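Local atomic coordinates of acyl-coenzyme A oxidase 1 (Yarrowia lipolytica, PDB entry 5Y9D), a protein that oxidises acyl-CoA to (2E)-enoyl-CoA with FAD as cofactor, passing the electrons to oxygen to give hydrogen peroxide, in peroxisomal fatty acid beta-oxidation. Residues V120-L128 / M260-G268; R127-S138 / A156-F166. One frame throughout, in Å; residues are numbered along the deposited sequence.

Contact 1: V120-L128 / M260-G268. With FAD (flavin-adenine dinucleotide), chain C.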
loop_
_atom_site.group_PDB
_atom_site.type_symbol
_atom_site.label_atom_id
_atom_site.label_comp_id
_atom_site.label_asym_id
_atom_site.label_seq_id
_atom_site.Cartn_x
_atom_site.Cartn_y
_atom_site.Cartn_z
ATOM N N VAL A 120 8.455 -6.275 14.543
ATOM C CA VAL A 120 7.718 -7.545 14.352
ATOM C C VAL A 120 6.388 -7.646 15.111
ATOM O O VAL A 120 5.630 -8.582 14.877
ATOM C CB VAL A 120 8.552 -8.793 14.749
ATOM C CG1 VAL A 120 9.689 -8.991 13.781
ATOM C CG2 VAL A 120 9.102 -8.666 16.152
ATOM N N ASP A 121 6.126 -6.711 16.023
ATOM C CA ASP A 121 4.868 -6.699 16.772
ATOM C C ASP A 121 4.381 -5.278 17.009
ATOM O O ASP A 121 4.538 -4.709 18.071
ATOM C CB ASP A 121 5.010 -7.436 18.101
ATOM C CG ASP A 121 3.680 -7.587 18.820
ATOM O OD1 ASP A 121 2.657 -7.114 18.279
ATOM O OD2 ASP A 121 3.639 -8.155 19.929
ATOM N N MET A 122 3.742 -4.713 16.008
ATOM C CA MET A 122 3.207 -3.396 16.161
ATOM C C MET A 122 2.047 -3.290 17.160
ATOM O O MET A 122 1.920 -2.248 17.793
ATOM C CB MET A 122 2.885 -2.803 14.782
ATOM C CG MET A 122 4.123 -2.096 14.174
ATOM S SD MET A 122 4.126 -1.784 12.387
ATOM C CE MET A 122 5.091 -3.147 11.715
ATOM N N SER A 123 1.241 -4.337 17.364
ATOM C CA SER A 123 0.103 -4.209 18.264
ATOM C C SER A 123 0.569 -3.949 19.734
ATOM O O SER A 123 0.078 -3.031 20.397
ATOM C CB SER A 123 -0.820 -5.426 18.143
ATOM O OG SER A 123 -1.552 -5.434 16.900
ATOM N N THR A 124 1.545 -4.715 20.222
ATOM C CA THR A 124 2.021 -4.549 21.607
ATOM C C THR A 124 2.768 -3.226 21.743
ATOM O O THR A 124 2.729 -2.557 22.777
ATOM C CB THR A 124 3.015 -5.640 22.011
ATOM O OG1 THR A 124 2.410 -6.931 21.922
ATOM C CG2 THR A 124 3.519 -5.393 23.437
ATOM N N ARG A 125 3.490 -2.865 20.703
ATOM C CA ARG A 125 4.196 -1.633 20.747
ATOM C C ARG A 125 3.189 -0.495 20.976
ATOM O O ARG A 125 3.318 0.258 21.912
ATOM C CB ARG A 125 5.008 -1.474 19.467
ATOM C CG ARG A 125 5.961 -0.308 19.483
ATOM C CD ARG A 125 5.340 0.924 18.831
ATOM N NE ARG A 125 6.223 2.067 19.041
ATOM C CZ ARG A 125 7.330 2.301 18.349
ATOM N NH1 ARG A 125 7.692 1.475 17.396
ATOM N NH2 ARG A 125 8.073 3.368 18.629
ATOM N N THR A 126 2.124 -0.435 20.185
ATOM C CA THR A 126 1.138 0.622 20.349
ATOM C C THR A 126 0.406 0.558 21.696
ATOM O O THR A 126 0.170 1.609 22.349
ATOM C CB THR A 126 0.115 0.549 19.232
ATOM O OG1 THR A 126 0.798 0.646 17.994
ATOM C CG2 THR A 126 -0.891 1.680 19.324
ATOM N N ARG A 127 0.045 -0.667 22.103
ATOM C CA ARG A 127 -0.770 -0.848 23.294
ATOM C C ARG A 127 0.010 -0.484 24.562
ATOM O O ARG A 127 -0.545 -0.057 25.561
ATOM C CB ARG A 127 -1.321 -2.270 23.383
ATOM C CG ARG A 127 -2.396 -2.427 24.455
ATOM C CD ARG A 127 -3.490 -3.339 23.977
ATOM N NE ARG A 127 -4.445 -3.680 25.014
ATOM C CZ ARG A 127 -5.111 -4.836 25.083
ATOM N NH1 ARG A 127 -4.928 -5.812 24.183
ATOM N NH2 ARG A 127 -5.978 -5.021 26.070
ATOM N N LEU A 128 1.305 -0.636 24.513
ATOM C CA LEU A 128 2.127 -0.189 25.602
ATOM C C LEU A 128 2.314 1.319 25.506
ATOM O O LEU A 128 2.321 2.052 26.485
ATOM C CB LEU A 128 3.470 -0.889 25.503
ATOM C CG LEU A 128 4.462 -0.606 26.607
ATOM C CD1 LEU A 128 3.829 -0.859 27.956
ATOM C CD2 LEU A 128 5.666 -1.500 26.394
ATOM N N MET A 260 -7.736 -2.027 10.037
ATOM C CA MET A 260 -7.069 -2.559 8.856
ATOM C C MET A 260 -5.864 -3.362 9.297
ATOM O O MET A 260 -5.497 -4.349 8.650
ATOM C CB MET A 260 -6.659 -1.409 7.950
ATOM C CG MET A 260 -5.564 -1.738 6.962
ATOM S SD MET A 260 -5.400 -0.385 5.809
ATOM C CE MET A 260 -4.016 -0.909 4.805
ATOM N N GLY A 261 -5.233 -2.900 10.388
ATOM C CA GLY A 261 -4.197 -3.653 11.111
ATOM C C GLY A 261 -4.193 -3.281 12.589
ATOM O O GLY A 261 -5.023 -2.526 13.051
ATOM N N ARG A 262 -3.215 -3.786 13.315
ATOM C CA ARG A 262 -3.010 -3.524 14.742
ATOM C C ARG A 262 -4.186 -3.950 15.584
ATOM O O ARG A 262 -4.573 -3.280 16.569
ATOM C CB ARG A 262 -2.567 -2.091 15.024
ATOM C CG ARG A 262 -1.105 -1.951 14.706
ATOM C CD ARG A 262 -0.587 -0.553 14.931
ATOM N NE ARG A 262 0.359 -0.135 13.910
ATOM C CZ ARG A 262 1.548 0.417 14.127
ATOM N NH1 ARG A 262 2.029 0.610 15.341
ATOM N NH2 ARG A 262 2.270 0.793 13.104
ATOM N N ASP A 263 -4.680 -5.118 15.226
ATOM C CA ASP A 263 -5.895 -5.638 15.805
ATOM C C ASP A 263 -5.795 -6.011 17.251
ATOM O O ASP A 263 -6.816 -6.058 17.933
ATOM C CB ASP A 263 -6.470 -6.765 14.953
ATOM C CG ASP A 263 -7.372 -6.217 13.824
ATOM O OD1 ASP A 263 -8.084 -5.215 14.044
ATOM O OD2 ASP A 263 -7.362 -6.772 12.709
ATOM N N GLY A 264 -4.573 -6.195 17.736
ATOM C CA GLY A 264 -4.333 -6.408 19.152
ATOM C C GLY A 264 -4.489 -5.186 20.011
ATOM O O GLY A 264 -4.355 -5.288 21.212
ATOM N N VAL A 265 -4.761 -4.024 19.416
ATOM C CA VAL A 265 -4.897 -2.750 20.145
ATOM C C VAL A 265 -6.371 -2.490 20.262
ATOM O O VAL A 265 -7.066 -2.557 19.275
ATOM C CB VAL A 265 -4.242 -1.573 19.397
ATOM C CG1 VAL A 265 -4.276 -0.270 20.222
ATOM C CG2 VAL A 265 -2.813 -1.916 19.033
ATOM N N ASP A 266 -6.839 -2.189 21.472
ATOM C CA ASP A 266 -8.268 -2.098 21.752
ATOM C C ASP A 266 -8.702 -0.652 21.698
ATOM O O ASP A 266 -8.846 0.012 22.713
ATOM C CB ASP A 266 -8.596 -2.715 23.112
ATOM C CG ASP A 266 -7.859 -2.045 24.249
ATOM O OD1 ASP A 266 -6.628 -1.807 24.140
ATOM O OD2 ASP A 266 -8.527 -1.751 25.257
ATOM N N ASN A 267 -8.885 -0.161 20.489
ATOM C CA ASN A 267 -9.162 1.232 20.288
ATOM C C ASN A 267 -10.637 1.385 20.550
ATOM O O ASN A 267 -11.468 0.651 19.997
ATOM C CB ASN A 267 -8.800 1.686 18.878
ATOM C CG ASN A 267 -7.312 1.774 18.669
ATOM O OD1 ASN A 267 -6.710 2.843 18.802
ATOM N ND2 ASN A 267 -6.693 0.638 18.351
ATOM N N GLY A 268 -10.947 2.323 21.421
ATOM C CA GLY A 268 -12.310 2.530 21.837
ATOM C C GLY A 268 -12.785 3.956 21.596
ATOM O O GLY A 268 -12.008 4.877 21.313
HETATM P PA FAD C . -8.827 14.752 9.112
HETATM O O1A FAD C . -10.291 14.704 9.158
HETATM O O2A FAD C . -8.073 15.832 9.756
HETATM O O5B FAD C . -8.401 14.705 7.605
HETATM C C5B FAD C . -9.077 13.974 6.600
HETATM C C4B FAD C . -8.381 14.167 5.262
HETATM O O4B FAD C . -8.487 15.520 4.855
HETATM C C3B FAD C . -6.905 13.874 5.353
HETATM O O3B FAD C . -6.496 13.159 4.205
HETATM C C2B FAD C . -6.226 15.210 5.325
HETATM O O2B FAD C . -5.005 15.112 4.624
HETATM C C1B FAD C . -7.217 16.085 4.603
HETATM N N9A FAD C . -7.142 17.440 5.157
HETATM C C8A FAD C . -7.457 17.799 6.395
HETATM N N7A FAD C . -7.264 19.105 6.576
HETATM C C5A FAD C . -6.811 19.609 5.430
HETATM C C6A FAD C . -6.395 20.934 4.928
HETATM N N6A FAD C . -6.431 22.020 5.705
HETATM N N1A FAD C . -5.988 21.020 3.664
HETATM C C2A FAD C . -5.947 19.959 2.879
HETATM N N3A FAD C . -6.298 18.736 3.257
HETATM C C4A FAD C . -6.730 18.501 4.501
HETATM N N1 FAD C . -5.995 9.614 18.411
HETATM C C2 FAD C . -5.769 9.771 19.713
HETATM O O2 FAD C . -5.961 10.872 20.211
HETATM N N3 FAD C . -5.351 8.785 20.491
HETATM C C4 FAD C . -5.119 7.572 20.032
HETATM O O4 FAD C . -4.737 6.672 20.763
HETATM C C4X FAD C . -5.336 7.316 18.613
HETATM N N5 FAD C . -5.121 6.120 18.090
HETATM C C5X FAD C . -5.339 5.912 16.801
HETATM C C6 FAD C . -5.129 4.658 16.303
HETATM C C7 FAD C . -5.345 4.405 14.986
HETATM C C7M FAD C . -5.080 3.024 14.468
HETATM C C8 FAD C . -5.804 5.498 14.103
HETATM C C8M FAD C . -6.053 5.277 12.647
HETATM C C9 FAD C . -6.016 6.753 14.601
HETATM C C9A FAD C . -5.808 6.997 15.926
HETATM N N10 FAD C . -6.029 8.267 16.454
HETATM C C10 FAD C . -5.802 8.443 17.809
HETATM C "C1'" FAD C . -6.498 9.372 15.629
HETATM C "C2'" FAD C . -5.472 9.820 14.602
HETATM O "O2'" FAD C . -4.501 10.652 15.202
HETATM C "C3'" FAD C . -6.185 10.565 13.499
HETATM O "O3'" FAD C . -6.568 9.609 12.531
HETATM C "C4'" FAD C . -5.311 11.568 12.791
HETATM O "O4'" FAD C . -5.043 12.673 13.641
HETATM C "C5'" FAD C . -5.987 12.045 11.516
HETATM O "O5'" FAD C . -7.139 12.780 11.847
HETATM P P FAD C . -8.479 12.727 11.030
HETATM O O1P FAD C . -8.817 11.364 10.680
HETATM O O2P FAD C . -9.402 13.544 11.819
HETATM O O3P FAD C . -8.185 13.415 9.646
#
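Arg262 lies across Met122 and Thr126 where the first turns of helix 122-142, in the N-terminal helical domain of the acyl-CoA oxidase fold, pack on a loop of the middle beta domain. That loop makes a type I turn from Arg262 to Val265. Tracing the Arg262 side chain outward, CB sits 4.0 Å from Ser123 OG, CG runs beside Met122 CB, and CD approaches Thr126 OG1. A bend at chi3 (-141°) then turns the guanidinium so that Met122 CB covers one face, 3.5 Å from Arg262 CZ. In the guanidinium plane, Arg262 NH1 donates to Thr126 OG1 at 2.9 Å; Arg262 NH2 has Met122 SD over the face and donates to Asp456 O. The Thr126 hydroxyl also donates to Met122 O, which fixes its rotation.

Ser123 OG accepts from Gly264 N (3.2 Å), pinning the turn to the helix, and Val265 CG2 rests 3.8 Å from Thr126 CB. One turn further on, Arg127 reaches the same loop: its NH1 donates to Gly264 O, and to Arg88 O outside the contact. Asp266, whose OD2 accepts from His212 N, brings its other oxygen over the Arg127 guanidinium, Asp266 OD1 lying 3.0 Å from Arg127 NE but well out of the plane, a pairing of charges with no N-H directed at it.

Contact 2: R127-S138 / A156-F166; sequences RLSIHNNLFIGS and AVAVKQFYGCF. With FAD (flavin-adenine dinucleotide), chain C.
His131 and Tyr163 both carry CG anti to the backbone N, and chi1 values of 160° and -151° send each side chain toward the other's segment, where the rings lie in planes 28° apart, slid so that they barely overlap. What covers the tyrosine face is instead His131 CB, a CH-pi contact 4.1 Å from the Tyr163 ring centroid. Tyr163 OH passes on to the helix backbone and donates to Arg127 O at 2.6 Å, while Ile130 CD1 touches the ring edge at CE2.

Beyond the tyrosine, Gly164 N donates to His131 ND1 (3.1 Å), approaching tilted from the imidazole plane. The far end of the imidazole packs against Val159 CG2. Gly164 CA lies over one face of the Phe135 ring, 3.9 Å from its centroid. At the outer end of that ring, Phe135 CZ meets Phe162 CE1 at 3.6 Å, the two planes being oblique, and Phe162 in turn stacks on His216. The helix widens into a pi-type turn over 130-135, where Phe135 N bonds to Ile130 O.

Phe166 lies across Leu134, Phe166 CD1 being 3.6 Å from Leu134 CB, and Ser138 OG comes up to the ring edge in its plane. That hydroxyl is itself anchored, donating to Leu134 O. Around the 156-166 loop the second subunit closes in, with Arg697 of that chain bonded to Val159 O. The loop ends at strand 166-167, where Phe166 O accepts from FAD N3 at 3.2 Å: helix 122-142 thus backs the strand that meets the pyrimidine edge of the isoalloxazine, part of the flavin site of the acyl-CoA oxidase and dehydrogenase fold.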
loop_
_atom_site.group_PDB
_atom_site.type_symbol
_atom_site.label_atom_id
_atom_site.label_comp_id
_atom_site.label_asym_id
_atom_site.label_seq_id
_atom_site.Cartn_x
_atom_site.Cartn_y
_atom_site.Cartn_z
ATOM N N ARG A 127 0.045 -0.667 22.103
ATOM C CA ARG A 127 -0.770 -0.848 23.294
ATOM C C ARG A 127 0.010 -0.484 24.562
ATOM O O ARG A 127 -0.545 -0.057 25.561
ATOM C CB ARG A 127 -1.321 -2.270 23.383
ATOM C CG ARG A 127 -2.396 -2.427 24.455
ATOM C CD ARG A 127 -3.490 -3.339 23.977
ATOM N NE ARG A 127 -4.445 -3.680 25.014
ATOM C CZ ARG A 127 -5.111 -4.836 25.083
ATOM N NH1 ARG A 127 -4.928 -5.812 24.183
ATOM N NH2 ARG A 127 -5.978 -5.021 26.070
ATOM N N LEU A 128 1.305 -0.636 24.513
ATOM C CA LEU A 128 2.127 -0.189 25.602
ATOM C C LEU A 128 2.314 1.319 25.506
ATOM O O LEU A 128 2.321 2.052 26.485
ATOM C CB LEU A 128 3.470 -0.889 25.503
ATOM C CG LEU A 128 4.462 -0.606 26.607
ATOM C CD1 LEU A 128 3.829 -0.859 27.956
ATOM C CD2 LEU A 128 5.666 -1.500 26.394
ATOM N N SER A 129 2.483 1.761 24.287
ATOM C CA SER A 129 2.926 3.093 24.007
ATOM C C SER A 129 1.890 4.153 24.438
ATOM O O SER A 129 2.262 5.158 25.013
ATOM C CB SER A 129 3.255 3.160 22.522
ATOM O OG SER A 129 3.655 4.434 22.144
ATOM N N ILE A 130 0.599 3.907 24.228
ATOM C CA ILE A 130 -0.419 4.879 24.618
ATOM C C ILE A 130 -0.384 5.290 26.105
ATOM O O ILE A 130 -0.868 6.358 26.482
ATOM C CB ILE A 130 -1.857 4.427 24.229
ATOM C CG1 ILE A 130 -2.202 3.077 24.884
ATOM C CG2 ILE A 130 -2.039 4.372 22.695
ATOM C CD1 ILE A 130 -2.872 3.227 26.230
ATOM N N HIS A 131 0.168 4.450 26.951
ATOM C CA HIS A 131 0.250 4.785 28.364
ATOM C C HIS A 131 1.568 5.405 28.674
ATOM O O HIS A 131 1.671 6.518 29.196
ATOM C CB HIS A 131 0.116 3.537 29.222
ATOM C CG HIS A 131 0.639 3.722 30.592
ATOM N ND1 HIS A 131 -0.106 4.304 31.590
ATOM C CD2 HIS A 131 1.836 3.423 31.138
ATOM C CE1 HIS A 131 0.605 4.348 32.697
ATOM N NE2 HIS A 131 1.789 3.817 32.451
ATOM N N ASN A 132 2.600 4.658 28.330
ATOM C CA ASN A 132 3.951 4.956 28.745
ATOM C C ASN A 132 4.565 6.065 27.893
ATOM O O ASN A 132 5.346 6.824 28.402
ATOM C CB ASN A 132 4.736 3.661 28.736
ATOM C CG ASN A 132 6.145 3.837 28.318
ATOM O OD1 ASN A 132 6.494 3.594 27.175
ATOM N ND2 ASN A 132 6.971 4.250 29.241
ATOM N N ASN A 133 4.161 6.200 26.631
ATOM C CA ASN A 133 4.571 7.348 25.762
ATOM C C ASN A 133 3.546 8.493 25.831
ATOM O O ASN A 133 3.849 9.558 26.331
ATOM C CB ASN A 133 4.826 6.884 24.284
ATOM C CG ASN A 133 5.009 8.046 23.278
ATOM O OD1 ASN A 133 5.845 8.930 23.472
ATOM N ND2 ASN A 133 4.261 8.003 22.160
ATOM N N LEU A 134 2.322 8.267 25.366
ATOM C CA LEU A 134 1.347 9.348 25.243
ATOM C C LEU A 134 0.778 9.837 26.559
ATOM O O LEU A 134 0.772 11.022 26.814
ATOM C CB LEU A 134 0.220 8.925 24.325
ATOM C CG LEU A 134 0.687 8.711 22.881
ATOM C CD1 LEU A 134 -0.462 8.249 22.001
ATOM C CD2 LEU A 134 1.281 9.993 22.340
ATOM N N PHE A 135 0.335 8.923 27.409
ATOM C CA PHE A 135 -0.333 9.320 28.619
ATOM C C PHE A 135 0.658 9.888 29.626
ATOM O O PHE A 135 0.437 10.965 30.189
ATOM C CB PHE A 135 -1.138 8.168 29.239
ATOM C CG PHE A 135 -1.589 8.463 30.609
ATOM C CD1 PHE A 135 -2.743 9.168 30.817
ATOM C CD2 PHE A 135 -0.793 8.150 31.688
ATOM C CE1 PHE A 135 -3.151 9.496 32.089
ATOM C CE2 PHE A 135 -1.186 8.488 32.977
ATOM C CZ PHE A 135 -2.377 9.156 33.173
ATOM N N ILE A 136 1.742 9.157 29.846
ATOM C CA ILE A 136 2.756 9.554 30.823
ATOM C C ILE A 136 3.470 10.801 30.380
ATOM O O ILE A 136 3.727 11.692 31.206
ATOM C CB ILE A 136 3.754 8.411 31.065
ATOM C CG1 ILE A 136 3.092 7.371 31.965
ATOM C CG2 ILE A 136 5.083 8.902 31.661
ATOM C CD1 ILE A 136 2.762 7.871 33.343
ATOM N N GLY A 137 3.762 10.877 29.082
ATOM C CA GLY A 137 4.494 12.018 28.520
ATOM C C GLY A 137 3.709 13.302 28.686
ATOM O O GLY A 137 4.291 14.367 28.912
ATOM N N SER A 138 2.381 13.185 28.586
ATOM C CA SER A 138 1.505 14.321 28.756
ATOM C C SER A 138 1.466 14.769 30.207
ATOM O O SER A 138 1.420 15.947 30.449
ATOM C CB SER A 138 0.085 14.051 28.235
ATOM O OG SER A 138 0.095 13.587 26.886
ATOM N N ALA A 156 0.746 5.410 38.317
ATOM C CA ALA A 156 0.776 5.745 36.905
ATOM C C ALA A 156 1.996 5.252 36.170
ATOM O O ALA A 156 1.857 4.518 35.185
ATOM C CB ALA A 156 0.640 7.245 36.724
ATOM N N VAL A 157 3.186 5.647 36.625
ATOM C CA VAL A 157 4.448 5.142 36.038
ATOM C C VAL A 157 4.596 3.609 36.206
ATOM O O VAL A 157 4.776 2.894 35.214
ATOM C CB VAL A 157 5.702 5.858 36.596
ATOM C CG1 VAL A 157 6.969 5.316 35.966
ATOM C CG2 VAL A 157 5.643 7.352 36.318
ATOM N N ALA A 158 4.441 3.090 37.424
ATOM C CA ALA A 158 4.552 1.626 37.647
ATOM C C ALA A 158 3.485 0.699 36.954
ATOM O O ALA A 158 3.660 -0.516 36.889
ATOM C CB ALA A 158 4.584 1.349 39.148
ATOM N N VAL A 159 2.395 1.284 36.462
ATOM C CA VAL A 159 1.241 0.556 35.929
ATOM C C VAL A 159 0.667 -0.427 36.961
ATOM O O VAL A 159 0.449 -1.598 36.699
ATOM C CB VAL A 159 1.574 -0.088 34.577
ATOM C CG1 VAL A 159 0.317 -0.321 33.805
ATOM C CG2 VAL A 159 2.399 0.853 33.724
ATOM N N LYS A 160 0.471 0.080 38.160
ATOM C CA LYS A 160 -0.133 -0.681 39.213
ATOM C C LYS A 160 -1.467 -0.076 39.561
ATOM O O LYS A 160 -1.549 1.029 40.056
ATOM C CB LYS A 160 0.779 -0.672 40.426
ATOM C CG LYS A 160 2.179 -1.166 40.140
ATOM C CD LYS A 160 2.670 -2.087 41.234
ATOM C CE LYS A 160 4.050 -2.632 40.930
ATOM N NZ LYS A 160 4.270 -4.020 41.422
ATOM N N GLN A 161 -2.515 -0.825 39.286
ATOM C CA GLN A 161 -3.866 -0.403 39.557
ATOM C C GLN A 161 -4.196 0.785 38.689
ATOM O O GLN A 161 -5.100 1.526 38.975
ATOM C CB GLN A 161 -4.019 -0.049 41.022
ATOM C CG GLN A 161 -3.645 -1.172 41.957
ATOM C CD GLN A 161 -4.473 -1.196 43.212
ATOM O OE1 GLN A 161 -5.542 -0.626 43.272
ATOM N NE2 GLN A 161 -3.976 -1.867 44.220
ATOM N N PHE A 162 -3.414 0.988 37.649
ATOM C CA PHE A 162 -3.529 2.165 36.836
ATOM C C PHE A 162 -3.101 1.882 35.406
ATOM O O PHE A 162 -1.997 1.446 35.186
ATOM C CB PHE A 162 -2.618 3.215 37.445
ATOM C CG PHE A 162 -2.909 4.597 37.004
ATOM C CD1 PHE A 162 -2.614 4.994 35.723
ATOM C CD2 PHE A 162 -3.463 5.505 37.868
ATOM C CE1 PHE A 162 -2.876 6.269 35.311
ATOM C CE2 PHE A 162 -3.721 6.786 37.461
ATOM C CZ PHE A 162 -3.429 7.168 36.183
ATOM N N TYR A 163 -3.961 2.151 34.439
ATOM C CA TYR A 163 -3.553 2.147 33.052
ATOM C C TYR A 163 -4.058 3.376 32.324
ATOM O O TYR A 163 -5.219 3.662 32.356
ATOM C CB TYR A 163 -3.971 0.867 32.335
ATOM C CG TYR A 163 -3.036 0.530 31.216
ATOM C CD1 TYR A 163 -1.907 -0.204 31.448
ATOM C CD2 TYR A 163 -3.267 0.978 29.939
ATOM C CE1 TYR A 163 -1.033 -0.495 30.440
ATOM C CE2 TYR A 163 -2.398 0.693 28.921
ATOM C CZ TYR A 163 -1.289 -0.039 29.180
ATOM O OH TYR A 163 -0.413 -0.328 28.186
ATOM N N GLY A 164 -3.186 4.076 31.632
ATOM C CA GLY A 164 -3.523 5.359 31.098
ATOM C C GLY A 164 -3.810 5.267 29.625
ATOM O O GLY A 164 -3.448 4.286 28.980
ATOM N N CYS A 165 -4.475 6.282 29.092
ATOM C CA CYS A 165 -4.638 6.426 27.638
ATOM C C CYS A 165 -4.739 7.913 27.277
ATOM O O CYS A 165 -4.692 8.779 28.153
ATOM C CB CYS A 165 -5.867 5.668 27.157
ATOM S SG CYS A 165 -7.427 6.448 27.662
ATOM N N PHE A 166 -4.908 8.209 25.999
ATOM C CA PHE A 166 -4.690 9.560 25.471
ATOM C C PHE A 166 -5.870 9.932 24.607
ATOM O O PHE A 166 -5.983 9.487 23.498
ATOM C CB PHE A 166 -3.373 9.540 24.678
ATOM C CG PHE A 166 -2.963 10.862 24.070
ATOM C CD1 PHE A 166 -2.082 11.691 24.725
ATOM C CD2 PHE A 166 -3.370 11.212 22.795
ATOM C CE1 PHE A 166 -1.657 12.870 24.157
ATOM C CE2 PHE A 166 -2.930 12.393 22.203
ATOM C CZ PHE A 166 -2.085 13.217 22.893
HETATM P PA FAD C . -8.827 14.752 9.112
HETATM O O1A FAD C . -10.291 14.704 9.158
HETATM O O2A FAD C . -8.073 15.832 9.756
HETATM O O5B FAD C . -8.401 14.705 7.605
HETATM C C5B FAD C . -9.077 13.974 6.600
HETATM C C4B FAD C . -8.381 14.167 5.262
HETATM O O4B FAD C . -8.487 15.520 4.855
HETATM C C3B FAD C . -6.905 13.874 5.353
HETATM O O3B FAD C . -6.496 13.159 4.205
HETATM C C2B FAD C . -6.226 15.210 5.325
HETATM O O2B FAD C . -5.005 15.112 4.624
HETATM C C1B FAD C . -7.217 16.085 4.603
HETATM N N9A FAD C . -7.142 17.440 5.157
HETATM C C8A FAD C . -7.457 17.799 6.395
HETATM N N7A FAD C . -7.264 19.105 6.576
HETATM C C5A FAD C . -6.811 19.609 5.430
HETATM C C6A FAD C . -6.395 20.934 4.928
HETATM N N6A FAD C . -6.431 22.020 5.705
HETATM N N1A FAD C . -5.988 21.020 3.664
HETATM C C2A FAD C . -5.947 19.959 2.879
HETATM N N3A FAD C . -6.298 18.736 3.257
HETATM C C4A FAD C . -6.730 18.501 4.501
HETATM N N1 FAD C . -5.995 9.614 18.411
HETATM C C2 FAD C . -5.769 9.771 19.713
HETATM O O2 FAD C . -5.961 10.872 20.211
HETATM N N3 FAD C . -5.351 8.785 20.491
HETATM C C4 FAD C . -5.119 7.572 20.032
HETATM O O4 FAD C . -4.737 6.672 20.763
HETATM C C4X FAD C . -5.336 7.316 18.613
HETATM N N5 FAD C . -5.121 6.120 18.090
HETATM C C5X FAD C . -5.339 5.912 16.801
HETATM C C6 FAD C . -5.129 4.658 16.303
HETATM C C7 FAD C . -5.345 4.405 14.986
HETATM C C7M FAD C . -5.080 3.024 14.468
HETATM C C8 FAD C . -5.804 5.498 14.103
HETATM C C8M FAD C . -6.053 5.277 12.647
HETATM C C9 FAD C . -6.016 6.753 14.601
HETATM C C9A FAD C . -5.808 6.997 15.926
HETATM N N10 FAD C . -6.029 8.267 16.454
HETATM C C10 FAD C . -5.802 8.443 17.809
HETATM C "C1'" FAD C . -6.498 9.372 15.629
HETATM C "C2'" FAD C . -5.472 9.820 14.602
HETATM O "O2'" FAD C . -4.501 10.652 15.202
HETATM C "C3'" FAD C . -6.185 10.565 13.499
HETATM O "O3'" FAD C . -6.568 9.609 12.531
HETATM C "C4'" FAD C . -5.311 11.568 12.791
HETATM O "O4'" FAD C . -5.043 12.673 13.641
HETATM C "C5'" FAD C . -5.987 12.045 11.516
HETATM O "O5'" FAD C . -7.139 12.780 11.847
HETATM P P FAD C . -8.479 12.727 11.030
HETATM O O1P FAD C . -8.817 11.364 10.680
HETATM O O2P FAD C . -9.402 13.544 11.819
HETATM O O3P FAD C . -8.185 13.415 9.646
#

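How the contacts relate
Helix 122-142 serves both contacts: contact 1 uses its first turns and contact 2 the turns that follow, with Arg127 common to the two and their centres about 15 Å apart. Arg127 meets 260-268 through its side chain and 156-166 through its backbone. Both partner segments run on to the cofactor, supplying Asn267 and Phe166, two residues of the FAD pocket. Val265 and Ile130, one from each contact, have side chains about 4 Å from Gly208, which probably binds FAD. The side chain of Glu464, the proton acceptor by similarity, is about 4 Å from that of Leu134 and about 8 Å from that of Thr126.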